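Local coordinates for protein UDP-glucose 4-epimerase (Brucella ovis, PDB 4WOK) that probably catalyses the NAD-dependent interconversion of UDP-glucose and UDP-galactose by inverting the sugar at C4, at residues Arg115-Asn121 with Tyr169-Tyr173; Tyr178-Ala184 with Arg231-Thr237; Thr228-Asp232 with Asp295-Ala301. The protein carries 2 engineered substitutions. All blocks are in the same frame, centred on the assembly; numbering follows the deposited sequence. Where two conformers were deposited one is given.

Interaction 1. Residues Arg115-Asn121 with Tyr169-Tyr173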
loop_
_atom_site.group_PDB
_atom_site.type_symbol
_atom_site.label_atom_id
_atom_site.label_comp_id
_atom_site.label_asym_id
_atom_site.label_seq_id
_atom_site.Cartn_x
_atom_site.Cartn_y
_atom_site.Cartn_z
ATOM N N ARG A 115 9.083 -18.805 10.149
ATOM C CA ARG A 115 9.312 -20.247 10.048
ATOM C C ARG A 115 9.881 -20.796 11.350
ATOM O O ARG A 115 9.583 -21.947 11.721
ATOM C CB ARG A 115 10.239 -20.602 8.875
ATOM C CG ARG A 115 11.720 -20.197 9.068
ATOM C CD ARG A 115 12.530 -20.451 7.807
ATOM N NE ARG A 115 13.875 -19.883 7.896
ATOM C CZ ARG A 115 14.942 -20.558 8.313
ATOM N NH1 ARG A 115 14.827 -21.830 8.662
ATOM N NH2 ARG A 115 16.132 -19.968 8.364
ATOM N N LEU A 116 10.665 -19.985 12.065
ATOM C CA LEU A 116 11.305 -20.483 13.283
ATOM C C LEU A 116 10.344 -20.484 14.473
ATOM O O LEU A 116 10.661 -21.023 15.533
ATOM C CB LEU A 116 12.551 -19.661 13.616
ATOM C CG LEU A 116 13.669 -19.734 12.563
ATOM C CD1 LEU A 116 14.767 -18.709 12.869
ATOM C CD2 LEU A 116 14.241 -21.165 12.469
ATOM N N THR A 117 9.159 -19.908 14.302
ATOM C CA THR A 117 8.186 -19.933 15.387
ATOM C C THR A 117 6.918 -20.689 14.959
ATOM O O THR A 117 5.929 -20.704 15.683
ATOM C CB THR A 117 7.824 -18.499 15.856
ATOM O OG1 THR A 117 7.259 -17.750 14.768
ATOM C CG2 THR A 117 9.087 -17.754 16.364
ATOM N N ARG A 118 6.966 -21.309 13.780
ATOM C CA ARG A 118 5.801 -21.985 13.192
ATOM C C ARG A 118 4.646 -20.999 13.090
ATOM O O ARG A 118 3.478 -21.373 13.194
ATOM C CB ARG A 118 5.392 -23.222 14.007
ATOM N N THR A 119 4.983 -19.727 12.909
ATOM C CA THR A 119 3.973 -18.729 12.625
ATOM C C THR A 119 3.717 -18.780 11.129
ATOM O O THR A 119 4.581 -18.471 10.337
ATOM C CB THR A 119 4.410 -17.324 13.070
ATOM O OG1 THR A 119 4.544 -17.304 14.496
ATOM C CG2 THR A 119 3.371 -16.289 12.649
ATOM N N GLN A 120 2.514 -19.165 10.739
ATOM C CA GLN A 120 2.322 -19.694 9.398
ATOM C C GLN A 120 1.843 -18.755 8.303
ATOM O O GLN A 120 2.312 -18.839 7.169
ATOM C CB GLN A 120 1.333 -20.864 9.459
ATOM C CG GLN A 120 1.981 -22.187 9.134
ATOM C CD GLN A 120 2.358 -22.299 7.672
ATOM O OE1 GLN A 120 2.124 -21.382 6.883
ATOM N NE2 GLN A 120 2.934 -23.436 7.299
ATOM N N ASN A 121 0.887 -17.892 8.608
ATOM C CA ASN A 121 0.186 -17.193 7.540
ATOM C C ASN A 121 0.677 -15.761 7.270
ATOM O O ASN A 121 0.425 -14.869 8.069
ATOM C CB ASN A 121 -1.298 -17.173 7.872
ATOM C CG ASN A 121 -1.887 -18.580 7.935
ATOM O OD1 ASN A 121 -1.595 -19.414 7.084
ATOM N ND2 ASN A 121 -2.701 -18.848 8.949
ATOM N N TYR A 169 9.763 -24.428 3.509
ATOM C CA TYR A 169 9.336 -24.425 4.901
ATOM C C TYR A 169 7.832 -24.541 5.068
ATOM O O TYR A 169 7.342 -24.547 6.193
ATOM C CB TYR A 169 9.808 -23.152 5.593
ATOM C CG TYR A 169 11.278 -22.831 5.353
ATOM C CD1 TYR A 169 12.276 -23.686 5.792
ATOM C CD2 TYR A 169 11.654 -21.662 4.706
ATOM C CE1 TYR A 169 13.631 -23.395 5.582
ATOM C CE2 TYR A 169 13.004 -21.360 4.499
ATOM C CZ TYR A 169 13.979 -22.235 4.939
ATOM O OH TYR A 169 15.315 -21.944 4.732
ATOM N N GLY A 170 7.106 -24.603 3.963
ATOM C CA GLY A 170 5.656 -24.688 4.036
ATOM C C GLY A 170 4.972 -23.404 4.488
ATOM O O GLY A 170 3.837 -23.438 4.973
ATOM N N LEU A 171 5.645 -22.264 4.352
ATOM C CA LEU A 171 4.977 -21.010 4.668
ATOM C C LEU A 171 3.819 -20.802 3.680
ATOM O O LEU A 171 3.891 -21.170 2.505
ATOM C CB LEU A 171 5.962 -19.824 4.658
ATOM C CG LEU A 171 7.047 -19.813 5.755
ATOM C CD1 LEU A 171 7.890 -18.512 5.746
ATOM C CD2 LEU A 171 6.490 -20.052 7.160
ATOM N N ARG A 172 2.715 -20.268 4.201
ATOM C CA ARG A 172 1.541 -19.979 3.383
ATOM C C ARG A 172 1.377 -18.473 3.259
ATOM O O ARG A 172 1.560 -17.746 4.242
ATOM C CB ARG A 172 0.282 -20.600 3.986
ATOM C CG ARG A 172 0.363 -22.124 4.119
ATOM C CD ARG A 172 -0.956 -22.740 4.570
ATOM N NE ARG A 172 -1.359 -22.296 5.902
ATOM C CZ ARG A 172 -0.991 -22.889 7.036
ATOM N NH1 ARG A 172 -0.203 -23.958 7.007
ATOM N NH2 ARG A 172 -1.415 -22.418 8.202
ATOM N N TYR A 173 1.026 -17.993 2.072
ATOM C CA TYR A 173 1.022 -16.548 1.885
ATOM C C TYR A 173 0.062 -16.051 0.840
ATOM O O TYR A 173 -0.389 -16.797 -0.020
ATOM C CB TYR A 173 2.427 -16.057 1.511
ATOM C CG TYR A 173 2.863 -16.490 0.133
ATOM C CD1 TYR A 173 3.468 -17.723 -0.065
ATOM C CD2 TYR A 173 2.677 -15.664 -0.973
ATOM C CE1 TYR A 173 3.877 -18.127 -1.321
ATOM C CE2 TYR A 173 3.073 -16.059 -2.233
ATOM C CZ TYR A 173 3.677 -17.293 -2.401
ATOM O OH TYR A 173 4.081 -17.696 -3.654
HETATM O O HOH W 1 -4.077 -21.482 8.892
#

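Interaction 2. Residues Tyr178-Ala184 with Arg231-Thr237. With NAD (nicotinamide-adenine-dinucleotide), chain B.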
loop_
_atom_site.group_PDB
_atom_site.type_symbol
_atom_site.label_atom_id
_atom_site.label_comp_id
_atom_site.label_asym_id
_atom_site.label_seq_id
_atom_site.Cartn_x
_atom_site.Cartn_y
_atom_site.Cartn_z
ATOM N N TYR A 178 -0.794 -3.532 -5.597
ATOM C CA TYR A 178 -1.629 -2.384 -5.940
ATOM C C TYR A 178 -0.739 -1.197 -6.246
ATOM O O TYR A 178 0.465 -1.228 -5.963
ATOM C CB TYR A 178 -2.613 -2.059 -4.811
ATOM C CG TYR A 178 -1.972 -1.978 -3.433
ATOM C CD1 TYR A 178 -1.729 -3.130 -2.680
ATOM C CD2 TYR A 178 -1.635 -0.750 -2.882
ATOM C CE1 TYR A 178 -1.148 -3.055 -1.432
ATOM C CE2 TYR A 178 -1.068 -0.660 -1.631
ATOM C CZ TYR A 178 -0.819 -1.815 -0.910
ATOM O OH TYR A 178 -0.241 -1.725 0.337
ATOM N N PHE A 179 -1.326 -0.153 -6.830
ATOM C CA PHE A 179 -0.546 1.012 -7.244
ATOM C C PHE A 179 -0.478 2.125 -6.192
ATOM O O PHE A 179 0.579 2.359 -5.598
ATOM C CB PHE A 179 -1.110 1.584 -8.552
ATOM C CG PHE A 179 -0.571 0.913 -9.791
ATOM C CD1 PHE A 179 0.761 1.079 -10.161
ATOM C CD2 PHE A 179 -1.391 0.120 -10.582
ATOM C CE1 PHE A 179 1.263 0.471 -11.303
ATOM C CE2 PHE A 179 -0.900 -0.489 -11.725
ATOM C CZ PHE A 179 0.432 -0.312 -12.086
ATOM N N ASN A 180 -1.589 2.828 -5.988
ATOM C CA ASN A 180 -1.600 3.996 -5.115
ATOM C C ASN A 180 -2.669 3.943 -4.048
ATOM O O ASN A 180 -3.861 4.034 -4.348
ATOM C CB ASN A 180 -1.803 5.284 -5.925
ATOM C CG ASN A 180 -0.693 5.530 -6.923
ATOM O OD1 ASN A 180 0.450 5.785 -6.544
ATOM N ND2 ASN A 180 -1.029 5.485 -8.208
ATOM N N ALA A 181 -2.232 3.837 -2.799
ATOM C CA ALA A 181 -3.133 3.916 -1.660
ATOM C C ALA A 181 -3.594 5.350 -1.488
ATOM O O ALA A 181 -2.785 6.262 -1.527
ATOM C CB ALA A 181 -2.444 3.441 -0.406
ATOM N N SER A 182 -4.881 5.554 -1.259
ATOM C CA SER A 182 -5.408 6.905 -1.168
ATOM C C SER A 182 -6.589 6.987 -0.203
ATOM O O SER A 182 -7.030 5.976 0.343
ATOM C CB SER A 182 -5.824 7.395 -2.556
ATOM O OG SER A 182 -6.778 6.519 -3.132
ATOM N N GLY A 183 -7.095 8.200 -0.011
ATOM C CA GLY A 183 -8.201 8.444 0.890
ATOM C C GLY A 183 -7.775 8.296 2.340
ATOM O O GLY A 183 -6.578 8.322 2.669
ATOM N N ALA A 184 -8.770 8.155 3.212
ATOM C CA ALA A 184 -8.533 7.970 4.637
ATOM C C ALA A 184 -9.803 7.407 5.249
ATOM O O ALA A 184 -10.841 7.360 4.583
ATOM C CB ALA A 184 -8.139 9.284 5.306
ATOM N N ARG A 231 -3.439 7.088 -13.751
ATOM C CA ARG A 231 -2.839 6.133 -12.808
ATOM C C ARG A 231 -3.941 5.487 -11.980
ATOM O O ARG A 231 -5.125 5.803 -12.153
ATOM C CB ARG A 231 -1.806 6.832 -11.918
ATOM C CG ARG A 231 -0.622 7.440 -12.681
ATOM C CD ARG A 231 0.330 6.352 -13.161
ATOM N NE ARG A 231 1.511 6.867 -13.855
ATOM C CZ ARG A 231 1.614 6.973 -15.178
ATOM N NH1 ARG A 231 0.596 6.621 -15.951
ATOM N NH2 ARG A 231 2.729 7.438 -15.729
ATOM N N ASP A 232 -3.551 4.605 -11.065
ATOM C CA ASP A 232 -4.491 3.698 -10.415
ATOM C C ASP A 232 -4.584 3.993 -8.929
ATOM O O ASP A 232 -3.580 3.906 -8.216
ATOM C CB ASP A 232 -4.042 2.259 -10.645
ATOM C CG ASP A 232 -5.121 1.251 -10.347
ATOM O OD1 ASP A 232 -6.201 1.634 -9.851
ATOM O OD2 ASP A 232 -4.880 0.061 -10.618
ATOM N N TYR A 233 -5.775 4.339 -8.457
ATOM C CA TYR A 233 -5.937 4.714 -7.053
ATOM C C TYR A 233 -6.936 3.826 -6.328
ATOM O O TYR A 233 -8.031 3.581 -6.818
ATOM C CB TYR A 233 -6.366 6.180 -6.944
ATOM C CG TYR A 233 -5.379 7.108 -7.621
ATOM C CD1 TYR A 233 -5.494 7.406 -8.975
ATOM C CD2 TYR A 233 -4.314 7.653 -6.918
ATOM C CE1 TYR A 233 -4.584 8.235 -9.604
ATOM C CE2 TYR A 233 -3.395 8.481 -7.541
ATOM C CZ TYR A 233 -3.537 8.766 -8.883
ATOM O OH TYR A 233 -2.623 9.583 -9.511
ATOM N N ILE A 234 -6.553 3.349 -5.152
ATOM C CA ILE A 234 -7.452 2.527 -4.354
ATOM C C ILE A 234 -7.524 3.071 -2.929
ATOM O O ILE A 234 -6.507 3.432 -2.331
ATOM C CB ILE A 234 -7.017 1.032 -4.356
ATOM C CG1 ILE A 234 -7.911 0.201 -3.432
ATOM C CG2 ILE A 234 -5.554 0.871 -3.957
ATOM C CD1 ILE A 234 -7.763 -1.306 -3.638
ATOM N N HIS A 235 -8.738 3.145 -2.399
ATOM C CA HIS A 235 -8.965 3.662 -1.061
ATOM C C HIS A 235 -8.331 2.763 -0.005
ATOM O O HIS A 235 -8.444 1.535 -0.068
ATOM C CB HIS A 235 -10.464 3.805 -0.805
ATOM C CG HIS A 235 -10.794 4.685 0.358
ATOM N ND1 HIS A 235 -10.585 4.301 1.663
ATOM C CD2 HIS A 235 -11.308 5.938 0.409
ATOM C CE1 HIS A 235 -10.966 5.275 2.472
ATOM N NE2 HIS A 235 -11.410 6.280 1.736
ATOM N N VAL A 236 -7.697 3.382 0.984
ATOM C CA VAL A 236 -6.962 2.643 2.007
ATOM C C VAL A 236 -7.866 1.703 2.826
ATOM O O VAL A 236 -7.425 0.647 3.304
ATOM C CB VAL A 236 -6.228 3.625 2.945
ATOM C CG1 VAL A 236 -7.224 4.564 3.622
ATOM C CG2 VAL A 236 -5.371 2.878 3.967
ATOM N N THR A 237 -9.134 2.070 2.986
ATOM C CA THR A 237 -10.054 1.193 3.707
ATOM C C THR A 237 -10.321 -0.069 2.898
ATOM O O THR A 237 -10.441 -1.165 3.463
ATOM C CB THR A 237 -11.377 1.901 4.034
ATOM O OG1 THR A 237 -11.097 3.056 4.834
ATOM C CG2 THR A 237 -12.302 0.969 4.815
HETATM P PA NAD B . 4.052 3.980 5.745
HETATM O O1A NAD B . 5.520 4.362 5.710
HETATM O O2A NAD B . 2.968 4.855 6.301
HETATM O O5B NAD B . 4.005 2.580 6.766
HETATM C C5B NAD B . 5.253 1.922 6.787
HETATM C C4B NAD B . 5.384 1.395 8.240
HETATM O O4B NAD B . 6.465 0.457 8.334
HETATM C C3B NAD B . 5.746 2.645 9.050
HETATM O O3B NAD B . 4.927 2.659 10.192
HETATM C C2B NAD B . 7.235 2.399 9.400
HETATM O O2B NAD B . 7.550 2.952 10.617
HETATM C C1B NAD B . 7.268 0.829 9.471
HETATM N N9A NAD B . 8.602 0.285 9.153
HETATM C C8A NAD B . 9.439 0.570 8.052
HETATM N N7A NAD B . 10.573 -0.140 8.071
HETATM C C5A NAD B . 10.469 -0.914 9.234
HETATM C C6A NAD B . 11.344 -1.857 9.816
HETATM N N6A NAD B . 12.553 -2.143 9.225
HETATM N N1A NAD B . 10.989 -2.482 10.964
HETATM C C2A NAD B . 9.779 -2.155 11.521
HETATM N N3A NAD B . 8.844 -1.263 11.081
HETATM C C4A NAD B . 9.242 -0.668 9.914
HETATM O O3 NAD B . 3.905 3.437 4.239
HETATM P PN NAD B . 2.448 2.897 3.793
HETATM O O1N NAD B . 1.430 2.568 4.847
HETATM O O2N NAD B . 2.181 3.629 2.525
HETATM O O5D NAD B . 2.701 1.404 2.961
HETATM C C5D NAD B . 3.209 0.446 3.751
HETATM C C4D NAD B . 3.244 -0.816 2.889
HETATM O O4D NAD B . 2.349 -0.624 1.718
HETATM C C3D NAD B . 4.659 -0.994 2.302
HETATM O O3D NAD B . 4.844 -2.368 2.178
HETATM C C2D NAD B . 4.499 -0.338 0.926
HETATM O O2D NAD B . 5.346 -0.820 -0.041
HETATM C C1D NAD B . 3.105 -0.917 0.589
HETATM N N1N NAD B . 2.532 -0.132 -0.617
HETATM C C2N NAD B . 2.091 1.168 -0.385
HETATM C C3N NAD B . 1.563 1.903 -1.479
HETATM C C7N NAD B . 1.085 3.310 -1.243
HETATM O O7N NAD B . 0.589 3.963 -2.166
HETATM N N7N NAD B . 1.213 3.848 0.023
HETATM C C4N NAD B . 1.513 1.309 -2.743
HETATM C C5N NAD B . 1.968 0.006 -2.939
HETATM C C6N NAD B . 2.487 -0.719 -1.857
HETATM O O HOH W 2 -3.802 -0.535 -7.789
#

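Interaction 3. Residues Thr228-Asp232 with Asp295-Ala301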
loop_
_atom_site.group_PDB
_atom_site.type_symbol
_atom_site.label_atom_id
_atom_site.label_comp_id
_atom_site.label_asym_id
_atom_site.label_seq_id
_atom_site.Cartn_x
_atom_site.Cartn_y
_atom_site.Cartn_z
ATOM N N THR A 228 -3.604 14.490 -19.636
ATOM C CA THR A 228 -2.776 14.248 -18.454
ATOM C C THR A 228 -2.735 12.748 -18.166
ATOM O O THR A 228 -3.621 12.001 -18.590
ATOM C CB THR A 228 -3.274 15.020 -17.199
ATOM O OG1 THR A 228 -4.488 14.440 -16.696
ATOM C CG2 THR A 228 -3.495 16.493 -17.519
ATOM N N CYS A 229 -1.711 12.295 -17.450
ATOM C CA CYS A 229 -1.509 10.854 -17.348
ATOM C C CYS A 229 -2.481 10.205 -16.372
ATOM O O CYS A 229 -2.978 10.830 -15.429
ATOM C CB CYS A 229 -0.069 10.523 -16.954
ATOM S SG CYS A 229 0.213 10.402 -15.205
ATOM N N ILE A 230 -2.744 8.931 -16.629
ATOM C CA ILE A 230 -3.739 8.169 -15.905
ATOM C C ILE A 230 -3.043 7.139 -15.015
ATOM O O ILE A 230 -2.141 6.429 -15.460
ATOM C CB ILE A 230 -4.708 7.467 -16.879
ATOM C CG1 ILE A 230 -5.520 8.507 -17.660
ATOM C CG2 ILE A 230 -5.618 6.510 -16.136
ATOM C CD1 ILE A 230 -6.439 7.904 -18.699
ATOM N N ARG A 231 -3.439 7.088 -13.751
ATOM C CA ARG A 231 -2.839 6.133 -12.808
ATOM C C ARG A 231 -3.941 5.487 -11.980
ATOM O O ARG A 231 -5.125 5.803 -12.153
ATOM C CB ARG A 231 -1.806 6.832 -11.918
ATOM C CG ARG A 231 -0.622 7.440 -12.681
ATOM C CD ARG A 231 0.330 6.352 -13.161
ATOM N NE ARG A 231 1.511 6.867 -13.855
ATOM C CZ ARG A 231 1.614 6.973 -15.178
ATOM N NH1 ARG A 231 0.596 6.621 -15.951
ATOM N NH2 ARG A 231 2.729 7.438 -15.729
ATOM N N ASP A 232 -3.551 4.605 -11.065
ATOM C CA ASP A 232 -4.491 3.698 -10.415
ATOM C C ASP A 232 -4.584 3.993 -8.929
ATOM O O ASP A 232 -3.580 3.906 -8.216
ATOM C CB ASP A 232 -4.042 2.259 -10.645
ATOM C CG ASP A 232 -5.121 1.251 -10.347
ATOM O OD1 ASP A 232 -6.201 1.634 -9.851
ATOM O OD2 ASP A 232 -4.880 0.061 -10.618
ATOM N N ASP A 295 7.422 8.049 -20.515
ATOM C CA ASP A 295 6.532 7.898 -19.369
ATOM C C ASP A 295 5.155 7.430 -19.834
ATOM O O ASP A 295 4.564 8.032 -20.727
ATOM C CB ASP A 295 6.411 9.209 -18.589
ATOM C CG ASP A 295 5.774 9.019 -17.225
ATOM O OD1 ASP A 295 6.239 8.148 -16.465
ATOM O OD2 ASP A 295 4.799 9.732 -16.913
ATOM N N PRO A 296 4.643 6.352 -19.224
ATOM C CA PRO A 296 3.378 5.725 -19.624
ATOM C C PRO A 296 2.188 6.645 -19.450
ATOM O O PRO A 296 2.089 7.325 -18.430
ATOM C CB PRO A 296 3.264 4.524 -18.681
ATOM C CG PRO A 296 4.653 4.280 -18.186
ATOM C CD PRO A 296 5.293 5.626 -18.122
ATOM N N PRO A 297 1.283 6.661 -20.438
ATOM C CA PRO A 297 0.075 7.483 -20.383
ATOM C C PRO A 297 -0.924 6.941 -19.375
ATOM O O PRO A 297 -1.688 7.703 -18.782
ATOM C CB PRO A 297 -0.491 7.385 -21.810
ATOM C CG PRO A 297 0.594 6.729 -22.632
ATOM C CD PRO A 297 1.363 5.888 -21.685
ATOM N N ALA A 298 -0.914 5.628 -19.181
ATOM C CA ALA A 298 -1.917 4.997 -18.338
ATOM C C ALA A 298 -1.393 3.721 -17.707
ATOM O O ALA A 298 -0.780 2.885 -18.370
ATOM C CB ALA A 298 -3.188 4.711 -19.138
ATOM N N LEU A 299 -1.632 3.598 -16.407
ATOM C CA LEU A 299 -1.307 2.388 -15.662
ATOM C C LEU A 299 -2.426 2.087 -14.676
ATOM O O LEU A 299 -2.759 2.920 -13.834
ATOM C CB LEU A 299 0.018 2.541 -14.914
ATOM C CG LEU A 299 1.307 2.764 -15.703
ATOM C CD1 LEU A 299 2.450 3.093 -14.747
ATOM C CD2 LEU A 299 1.641 1.542 -16.541
ATOM N N TYR A 300 -3.013 0.904 -14.782
ATOM C CA TYR A 300 -3.992 0.463 -13.803
ATOM C C TYR A 300 -4.133 -1.053 -13.871
ATOM O O TYR A 300 -3.853 -1.676 -14.897
ATOM C CB TYR A 300 -5.345 1.157 -14.008
ATOM C CG TYR A 300 -5.905 1.058 -15.408
ATOM C CD1 TYR A 300 -5.486 1.929 -16.408
ATOM C CD2 TYR A 300 -6.862 0.101 -15.728
ATOM C CE1 TYR A 300 -5.994 1.842 -17.690
ATOM C CE2 TYR A 300 -7.377 0.007 -17.010
ATOM C CZ TYR A 300 -6.941 0.882 -17.985
ATOM O OH TYR A 300 -7.453 0.795 -19.257
ATOM N N ALA A 301 -4.564 -1.635 -12.759
ATOM C CA ALA A 301 -4.537 -3.077 -12.575
ATOM C C ALA A 301 -5.872 -3.746 -12.880
ATOM O O ALA A 301 -6.932 -3.147 -12.713
ATOM C CB ALA A 301 -4.112 -3.402 -11.151
HETATM O O HOH W 3 5.140 7.676 -14.039
HETATM O O HOH W 4 -0.929 3.711 -11.309
HETATM O O HOH W 5 -7.364 -1.105 -10.748
#

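Interaction 1. Residues Arg115-Asn121 with Tyr169-Tyr173
Arg115 lays its side chain over one face of the Tyr169 ring. CD sits above the ring centre, 3.4 Å from the centroid, a CH-pi contact. The guanidinium follows at a tilt of 17°, so it stacks flat but off-centre, with CZ 4.4 Å from the same centroid as a cation-pi pair. The extended chain from CG to NE carries the group outward along the ring, and NE also pairs with Asp112. The contact lies where helices 96-116 and 150-169 end and the chain enters neighbouring parallel strands of the Rossmann-type sheet. Helix 96-116 ends in a Schellman motif with Arg118 as its C-prime residue. Asn121 and Arg172 form a parallel bridge with their side chains on one face. Gln120 bends at chi2 (-70°), which brings its amide flat onto the Arg172 guanidinium, planes 15° apart. OE1 of Gln120 takes a weak bond from Arg172 N at 3.0 Å. Arg172 NE and NH2 both give weak bonds to Asn121 OD1, with NE at 3.1 Å. Asn121 ND2 turns to Val78 O and to a water that Arg172 NH2 also holds weakly.

Interaction 2. Residues Tyr178-Ala184 with Arg231-Thr237
Asp232 O is gripped by two groups of Asn180. Asn180 ND2 reaches Asp232 O at 3.0 Å from above the carbonyl plane, and Asn180 N bonds it weakly. CG of Asn180 stands beside its backbone N (chi1 -62°), which brings both donors to the one carbonyl. The same Asn180 amide lies alongside Tyr233, with ND2 over one face of the ring near its rim. Ser182 N bonds Ile234 O at 2.9 Å. These bonds join strands 180-182 and 230-235 as parallel neighbours in the small mixed sheet beside the Rossmann domain. At its end His235 takes the N-cap position of helix 236-251. ND1 of His235 accepts from Thr237 N at 3.0 Å, in the ring plane, and Gly183 CA lies over a face of the imidazole. Val236 N bonds Ser182 O at 2.8 Å, tying the helix start to the first strand. On the cofactor side Ala181 N donates to NAD O7N at 2.9 Å. Tyr178 OH bonds Ser125 and lies 3.1 Å from NAD O4D. The hydrogen bond from Ala181 N would help to hold the carboxamide in its rotation, and Phe179 O, 3.2 Å from NAD C4N, may favour positive charge on the nicotinamide ring.

Interaction 3. Residues Thr228-Asp232 with Asp295-Ala301
The Arg231 guanidinium is sandwiched between sulfur and leucine. Cys229 SG lies over the centre of one face, and Leu299 CD1 over the centre of the other, 4.0 Å from Arg231 CZ. Pro296 O meets the edge exactly in the guanidinium plane. It takes two bonds end-on, from NH2 at 2.8 Å and from NH1 at 3.0 Å. Asp295 is also at this edge, and its carboxylate plane is turned 65° from the guanidinium. OD2 forms a long salt bridge to Arg231 NH2 at 3.3 Å, while its hydroxyl partner is Tyr222. A water joins the same NH2 to Asp295 OD1. The bend at chi2 (-74°) folds the arginine back along its own strand, which lets NH1 bond Ile230 O as well. That carbonyl has a second donor, Leu299 N, at 3.0 Å, and the two come from opposite faces of its plane. Three acceptors round the guanidinium thus hold its rotation.

The backbones meet in a single bridge, Ile230 with Ala298, in which Ile230 N donates to Pro297 O at 2.7 Å. The loop between strand 286-289 and helix 304-310 runs here beside strand 230-235, on the side that strand 180-182 takes up farther along. On the far side strand 230-235 pairs with strand 267-268, through backbone bonds of Arg231 to Thr267. Further along, Asp232 N and Leu299 O are joined by a water. Asp232 crosses the Tyr300 side chain at about a right angle, and its OD2 lies against CA and CB of Tyr300, not its ring. The same oxygen accepts from Ala301 N at 2.7 Å, met from above the carboxylate plane. Another water bridges Asp232 OD2 to Ala301 O.

From the N terminus, interaction 1 comes first. It joins the end of helix 96-116 and the start of strand 121-125 to the end of helix 150-169 and the start of strand 172-177. It closes before the others open. The chain then runs into strand 180-182, where interaction 2 opens. That contact closes at 231-237, on strand 230-235 and the start of helix 236-251. Interaction 3 opens on the stretch where interaction 2 closes, sharing Arg231 and Asp232, and closes at the loop 295-301. None lies within another. Interactions 2 and 3 also touch through Phe179, packed on Leu299 and Tyr300. Interaction 1 stands apart, with its centre about 29 Å from that of interaction 2.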